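Local coordinates for unsaturated glucuronyl hydrolase (Streptococcus agalactiae, PDB 2ZZR), which hydrolyses unsaturated hyaluronate, chondroitin and heparin disaccharides, releasing the unsaturated uronic acid by cleaving (1->3) or (1->4) glycosidic bonds, at residues A249-K263 with A306-Y320. Numbering follows the deposited sequence. Where two conformers were deposited one is given.
Sequences AWGIYGIPLSYRKMK and ATATAVCGIHEMLKY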
loop_
_atom_site.group_PDB
_atom_site.type_symbol
_atom_site.label_atom_id
_atom_site.label_comp_id
_atom_site.label_asym_id
_atom_site.label_seq_id
_atom_site.Cartn_x
_atom_site.Cartn_y
_atom_site.Cartn_z
ATOM N N ALA A 249 -2.935 -4.736 6.481
ATOM C CA ALA A 249 -3.330 -3.617 5.620
ATOM C C ALA A 249 -3.045 -3.850 4.137
ATOM O O ALA A 249 -3.829 -3.424 3.291
ATOM C CB ALA A 249 -2.688 -2.320 6.091
ATOM N N TRP A 250 -1.940 -4.522 3.812
ATOM C CA TRP A 250 -1.668 -4.860 2.412
ATOM C C TRP A 250 -2.796 -5.721 1.842
ATOM O O TRP A 250 -3.160 -5.573 0.682
ATOM C CB TRP A 250 -0.343 -5.608 2.249
ATOM C CG TRP A 250 0.924 -4.816 2.505
ATOM C CD1 TRP A 250 2.021 -5.253 3.195
ATOM C CD2 TRP A 250 1.238 -3.479 2.058
ATOM N NE1 TRP A 250 2.991 -4.279 3.216
ATOM C CE2 TRP A 250 2.540 -3.181 2.527
ATOM C CE3 TRP A 250 0.544 -2.504 1.323
ATOM C CZ2 TRP A 250 3.171 -1.947 2.281
ATOM C CZ3 TRP A 250 1.176 -1.272 1.072
ATOM C CH2 TRP A 250 2.476 -1.007 1.556
ATOM N N GLY A 251 -3.339 -6.621 2.663
ATOM C CA GLY A 251 -4.495 -7.421 2.269
ATOM C C GLY A 251 -5.735 -6.556 2.091
ATOM O O GLY A 251 -6.430 -6.656 1.072
ATOM N N ILE A 252 -5.988 -5.686 3.068
ATOM C CA ILE A 252 -7.164 -4.805 3.059
ATOM C C ILE A 252 -7.225 -3.924 1.816
ATOM O O ILE A 252 -8.311 -3.688 1.288
ATOM C CB ILE A 252 -7.265 -3.960 4.357
ATOM C CG1 ILE A 252 -7.532 -4.886 5.548
ATOM C CG2 ILE A 252 -8.382 -2.907 4.264
ATOM C CD1 ILE A 252 -7.230 -4.250 6.897
ATOM N N TYR A 253 -6.069 -3.467 1.335
ATOM C CA TYR A 253 -6.045 -2.642 0.121
ATOM C C TYR A 253 -5.824 -3.483 -1.134
ATOM O O TYR A 253 -6.469 -3.263 -2.155
ATOM C CB TYR A 253 -5.001 -1.528 0.256
ATOM C CG TYR A 253 -5.118 -0.376 -0.741
ATOM C CD1 TYR A 253 -4.079 0.545 -0.874
ATOM C CD2 TYR A 253 -6.252 -0.210 -1.546
ATOM C CE1 TYR A 253 -4.165 1.617 -1.775
ATOM C CE2 TYR A 253 -6.347 0.858 -2.465
ATOM C CZ TYR A 253 -5.297 1.762 -2.567
ATOM O OH TYR A 253 -5.370 2.816 -3.457
ATOM N N GLY A 254 -4.930 -4.467 -1.063
ATOM C CA GLY A 254 -4.643 -5.300 -2.231
ATOM C C GLY A 254 -5.853 -6.058 -2.763
ATOM O O GLY A 254 -5.985 -6.251 -3.974
ATOM N N ILE A 255 -6.732 -6.493 -1.860
ATOM C CA ILE A 255 -7.914 -7.255 -2.270
ATOM C C ILE A 255 -8.885 -6.413 -3.128
ATOM O O ILE A 255 -9.176 -6.804 -4.256
ATOM C CB ILE A 255 -8.641 -7.943 -1.075
ATOM C CG1 ILE A 255 -7.759 -9.048 -0.478
ATOM C CG2 ILE A 255 -9.991 -8.515 -1.539
ATOM C CD1 ILE A 255 -8.247 -9.572 0.878
ATOM N N PRO A 256 -9.387 -5.269 -2.605
ATOM C CA PRO A 256 -10.287 -4.466 -3.460
ATOM C C PRO A 256 -9.640 -3.972 -4.759
ATOM O O PRO A 256 -10.322 -3.898 -5.790
ATOM C CB PRO A 256 -10.714 -3.301 -2.552
ATOM C CG PRO A 256 -9.695 -3.258 -1.457
ATOM C CD PRO A 256 -9.254 -4.684 -1.259
ATOM N N LEU A 257 -8.343 -3.662 -4.725
ATOM C CA LEU A 257 -7.653 -3.251 -5.952
ATOM C C LEU A 257 -7.741 -4.346 -7.019
ATOM O O LEU A 257 -8.079 -4.077 -8.173
ATOM C CB LEU A 257 -6.191 -2.886 -5.668
ATOM C CG LEU A 257 -5.947 -1.550 -4.970
ATOM C CD1 LEU A 257 -4.474 -1.413 -4.631
ATOM C CD2 LEU A 257 -6.396 -0.376 -5.845
ATOM N N SER A 258 -7.476 -5.588 -6.620
ATOM C CA SER A 258 -7.587 -6.724 -7.539
ATOM C C SER A 258 -9.030 -7.016 -7.931
ATOM O O SER A 258 -9.302 -7.417 -9.073
ATOM C CB SER A 258 -6.953 -7.966 -6.922
ATOM O OG SER A 258 -5.590 -7.719 -6.648
ATOM N N TYR A 259 -9.946 -6.813 -6.990
ATOM C CA TYR A 259 -11.376 -7.014 -7.256
ATOM C C TYR A 259 -11.857 -6.161 -8.438
ATOM O O TYR A 259 -12.673 -6.620 -9.246
ATOM C CB TYR A 259 -12.218 -6.729 -6.011
ATOM C CG TYR A 259 -13.706 -6.796 -6.288
ATOM C CD1 TYR A 259 -14.382 -8.015 -6.292
ATOM C CD2 TYR A 259 -14.431 -5.637 -6.576
ATOM C CE1 TYR A 259 -15.752 -8.073 -6.558
ATOM C CE2 TYR A 259 -15.792 -5.687 -6.850
ATOM C CZ TYR A 259 -16.446 -6.906 -6.844
ATOM O OH TYR A 259 -17.796 -6.952 -7.122
ATOM N N ARG A 260 -11.355 -4.930 -8.543
ATOM C CA ARG A 260 -11.707 -4.067 -9.685
ATOM C C ARG A 260 -11.567 -4.823 -10.995
ATOM O O ARG A 260 -12.385 -4.679 -11.900
ATOM C CB ARG A 260 -10.771 -2.869 -9.791
ATOM C CG ARG A 260 -10.763 -1.906 -8.634
ATOM C CD ARG A 260 -9.703 -0.836 -8.903
ATOM N NE ARG A 260 -8.360 -1.420 -9.016
ATOM C CZ ARG A 260 -7.338 -0.865 -9.665
ATOM N NH1 ARG A 260 -7.481 0.306 -10.281
ATOM N NH2 ARG A 260 -6.164 -1.486 -9.703
ATOM N N LYS A 261 -10.506 -5.617 -11.079
ATOM C CA LYS A 261 -10.070 -6.219 -12.327
ATOM C C LYS A 261 -10.524 -7.666 -12.486
ATOM O O LYS A 261 -10.384 -8.260 -13.567
ATOM C CB LYS A 261 -8.546 -6.130 -12.426
ATOM C CG LYS A 261 -7.985 -4.733 -12.180
ATOM C CD LYS A 261 -8.542 -3.717 -13.177
ATOM C CE LYS A 261 -8.006 -2.317 -12.907
ATOM N NZ LYS A 261 -8.604 -1.350 -13.890
ATOM N N MET A 262 -11.066 -8.233 -11.416
ATOM C CA MET A 262 -11.403 -9.656 -11.397
ATOM C C MET A 262 -12.877 -9.896 -11.129
ATOM O O MET A 262 -13.459 -10.860 -11.646
ATOM C CB MET A 262 -10.541 -10.392 -10.364
ATOM C CG MET A 262 -9.072 -10.398 -10.722
ATOM S SD MET A 262 -8.009 -11.030 -9.417
ATOM C CE MET A 262 -8.580 -12.724 -9.305
ATOM N N LYS A 263 -13.468 -9.019 -10.319
ATOM C CA LYS A 263 -14.901 -9.057 -10.000
ATOM C C LYS A 263 -15.368 -10.424 -9.503
ATOM O O LYS A 263 -16.421 -10.938 -9.907
ATOM C CB LYS A 263 -15.734 -8.561 -11.190
ATOM C CG LYS A 263 -15.532 -7.069 -11.493
ATOM C CD LYS A 263 -15.864 -6.230 -10.255
ATOM C CE LYS A 263 -15.780 -4.733 -10.515
ATOM N NZ LYS A 263 -17.151 -4.161 -10.710
ATOM N N ALA A 306 0.147 1.567 8.374
ATOM C CA ALA A 306 -0.804 0.458 8.252
ATOM C C ALA A 306 -2.227 1.001 8.226
ATOM O O ALA A 306 -3.061 0.558 7.436
ATOM C CB ALA A 306 -0.630 -0.524 9.403
ATOM N N THR A 307 -2.489 1.983 9.084
ATOM C CA THR A 307 -3.810 2.589 9.179
ATOM C C THR A 307 -4.131 3.423 7.924
ATOM O O THR A 307 -5.244 3.332 7.389
ATOM C CB THR A 307 -3.955 3.379 10.507
ATOM O OG1 THR A 307 -3.868 2.451 11.602
ATOM C CG2 THR A 307 -5.304 4.091 10.586
ATOM N N ALA A 308 -3.156 4.189 7.432
ATOM C CA ALA A 308 -3.342 4.950 6.192
ATOM C C ALA A 308 -3.690 4.030 5.015
ATOM O O ALA A 308 -4.620 4.304 4.250
ATOM C CB ALA A 308 -2.108 5.768 5.869
ATOM N N THR A 309 -2.953 2.929 4.903
ATOM C CA THR A 309 -3.165 1.930 3.845
ATOM C C THR A 309 -4.555 1.284 3.951
ATOM O O THR A 309 -5.255 1.129 2.938
ATOM C CB THR A 309 -2.037 0.866 3.886
ATOM O OG1 THR A 309 -0.774 1.539 3.787
ATOM C CG2 THR A 309 -2.149 -0.121 2.730
ATOM N N ALA A 310 -4.962 0.939 5.171
ATOM C CA ALA A 310 -6.292 0.362 5.408
ATOM C C ALA A 310 -7.423 1.331 5.047
ATOM O O ALA A 310 -8.462 0.915 4.520
ATOM C CB ALA A 310 -6.432 -0.113 6.857
ATOM N N VAL A 311 -7.221 2.618 5.328
ATOM C CA VAL A 311 -8.215 3.628 4.954
ATOM C C VAL A 311 -8.429 3.619 3.436
ATOM O O VAL A 311 -9.575 3.587 2.974
ATOM C CB VAL A 311 -7.859 5.045 5.477
ATOM C CG1 VAL A 311 -8.730 6.110 4.785
ATOM C CG2 VAL A 311 -8.052 5.121 6.996
ATOM N N CYS A 312 -7.340 3.635 2.667
ATOM C CA CYS A 312 -7.430 3.575 1.196
ATOM C C CYS A 312 -8.178 2.327 0.732
ATOM O O CYS A 312 -9.030 2.407 -0.168
ATOM C CB CYS A 312 -6.040 3.631 0.553
ATOM S SG CYS A 312 -5.185 5.192 0.836
ATOM N N GLY A 313 -7.868 1.191 1.361
ATOM C CA GLY A 313 -8.504 -0.090 1.025
ATOM C C GLY A 313 -10.000 -0.096 1.288
ATOM O O GLY A 313 -10.785 -0.569 0.462
ATOM N N ILE A 314 -10.397 0.423 2.441
ATOM C CA ILE A 314 -11.812 0.494 2.801
ATOM C C ILE A 314 -12.534 1.438 1.825
ATOM O O ILE A 314 -13.606 1.110 1.303
ATOM C CB ILE A 314 -12.005 0.943 4.275
ATOM C CG1 ILE A 314 -11.448 -0.121 5.238
ATOM C CG2 ILE A 314 -13.488 1.203 4.579
ATOM C CD1 ILE A 314 -11.336 0.361 6.678
ATOM N N HIS A 315 -11.928 2.596 1.564
ATOM C CA HIS A 315 -12.500 3.561 0.625
ATOM C C HIS A 315 -12.737 2.920 -0.744
ATOM O O HIS A 315 -13.815 3.068 -1.338
ATOM C CB HIS A 315 -11.589 4.790 0.493
ATOM C CG HIS A 315 -12.135 5.839 -0.426
ATOM N ND1 HIS A 315 -12.914 6.888 0.014
ATOM C CD2 HIS A 315 -12.024 5.987 -1.765
ATOM C CE1 HIS A 315 -13.257 7.639 -1.019
ATOM N NE2 HIS A 315 -12.731 7.113 -2.110
ATOM N N GLU A 316 -11.732 2.196 -1.228
ATOM C CA GLU A 316 -11.834 1.495 -2.508
ATOM C C GLU A 316 -12.954 0.448 -2.543
ATOM O O GLU A 316 -13.779 0.451 -3.459
ATOM C CB GLU A 316 -10.488 0.862 -2.883
ATOM C CG GLU A 316 -10.457 0.229 -4.278
ATOM C CD GLU A 316 -10.746 1.233 -5.397
ATOM O OE1 GLU A 316 -11.207 0.786 -6.470
ATOM O OE2 GLU A 316 -10.511 2.457 -5.209
ATOM N N MET A 317 -12.982 -0.441 -1.550
ATOM C CA MET A 317 -13.984 -1.514 -1.521
ATOM C C MET A 317 -15.417 -0.979 -1.471
ATOM O O MET A 317 -16.327 -1.573 -2.053
ATOM C CB MET A 317 -13.752 -2.443 -0.333
ATOM C CG MET A 317 -14.614 -3.716 -0.361
ATOM S SD MET A 317 -13.919 -5.046 -1.372
ATOM C CE MET A 317 -14.544 -4.630 -2.994
ATOM N N LEU A 318 -15.597 0.140 -0.768
ATOM C CA LEU A 318 -16.911 0.760 -0.587
ATOM C C LEU A 318 -17.528 1.237 -1.896
ATOM O O LEU A 318 -18.744 1.444 -1.982
ATOM C CB LEU A 318 -16.822 1.921 0.412
ATOM C CG LEU A 318 -17.359 1.709 1.836
ATOM C CD1 LEU A 318 -17.401 0.242 2.279
ATOM C CD2 LEU A 318 -16.591 2.571 2.826
ATOM N N LYS A 319 -16.693 1.406 -2.919
ATOM C CA LYS A 319 -17.197 1.747 -4.256
ATOM C C LYS A 319 -18.061 0.620 -4.824
ATOM O O LYS A 319 -18.946 0.866 -5.650
ATOM C CB LYS A 319 -16.048 2.025 -5.230
ATOM C CG LYS A 319 -15.210 3.225 -4.877
ATOM C CD LYS A 319 -14.007 3.323 -5.781
ATOM C CE LYS A 319 -13.130 4.511 -5.404
ATOM N NZ LYS A 319 -11.928 4.566 -6.294
ATOM N N TYR A 320 -17.817 -0.605 -4.357
ATOM C CA TYR A 320 -18.407 -1.811 -4.939
ATOM C C TYR A 320 -19.336 -2.561 -3.999
ATOM O O TYR A 320 -20.243 -3.267 -4.450
ATOM C CB TYR A 320 -17.303 -2.760 -5.415
ATOM C CG TYR A 320 -16.346 -2.096 -6.363
ATOM C CD1 TYR A 320 -15.095 -1.650 -5.927
ATOM C CD2 TYR A 320 -16.704 -1.876 -7.693
ATOM C CE1 TYR A 320 -14.219 -1.014 -6.800
ATOM C CE2 TYR A 320 -15.835 -1.239 -8.569
ATOM C CZ TYR A 320 -14.600 -0.817 -8.116
ATOM O OH TYR A 320 -13.755 -0.185 -8.999
#
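Ala249 CB rests 3.2 Å from Ala306 O and beside the methyls of Ala306 and Ala310, an example of how small residues let two helices run close. Here the axes approach to 7.5 Å and are nearly parallel, at 27°. Next, the six-membered part of the Trp250 indole meets Thr309 CG2, while Thr309 OG1 turns back to Ser305 O of its own helix. Ile252 CG2 reaches Ala310 O and Ile314 CG1. The backbones are nearest at Tyr253, whose CA lies 3.7 Å from Gly313 CA. With CG anti to the backbone N (chi1 -164°), the Tyr253 ring reaches across the other helix, a knob among Thr309, Cys312, Gly313 and Glu316. Cys312 CB makes a CH-pi contact, 3.8 Å from the ring centroid, Leu257 CD1 covers the opposite face, and Tyr253 OH is hydrogen-bonded to Arg388. Pro256, at a kink in its helix, sets CG 3.5 Å from Gly313 O and CB against Met317 SD. Tyr259 turns an edge to the face of Tyr320 in an offset edge-to-face pair, planes at 65°, and also takes Met317 CE. The Arg260 methylenes pass Glu316 OE1 and Tyr320 OH, whereas its NE donates to Leu257 O (2.8 Å), in the carbonyl plane. Glu316 is the reciprocal knob, among Tyr253, Pro256, Leu257 and Arg260; its OE2 instead pairs with Lys319 and Arg388. Helices 245-262 and 304-318 thus pack by knobs into holes, a near-parallel helix pair of the alpha-barrel fold of glycoside hydrolase family 88, with Trp250, a likely substrate-binding residue beside Asp174, at its active-site end.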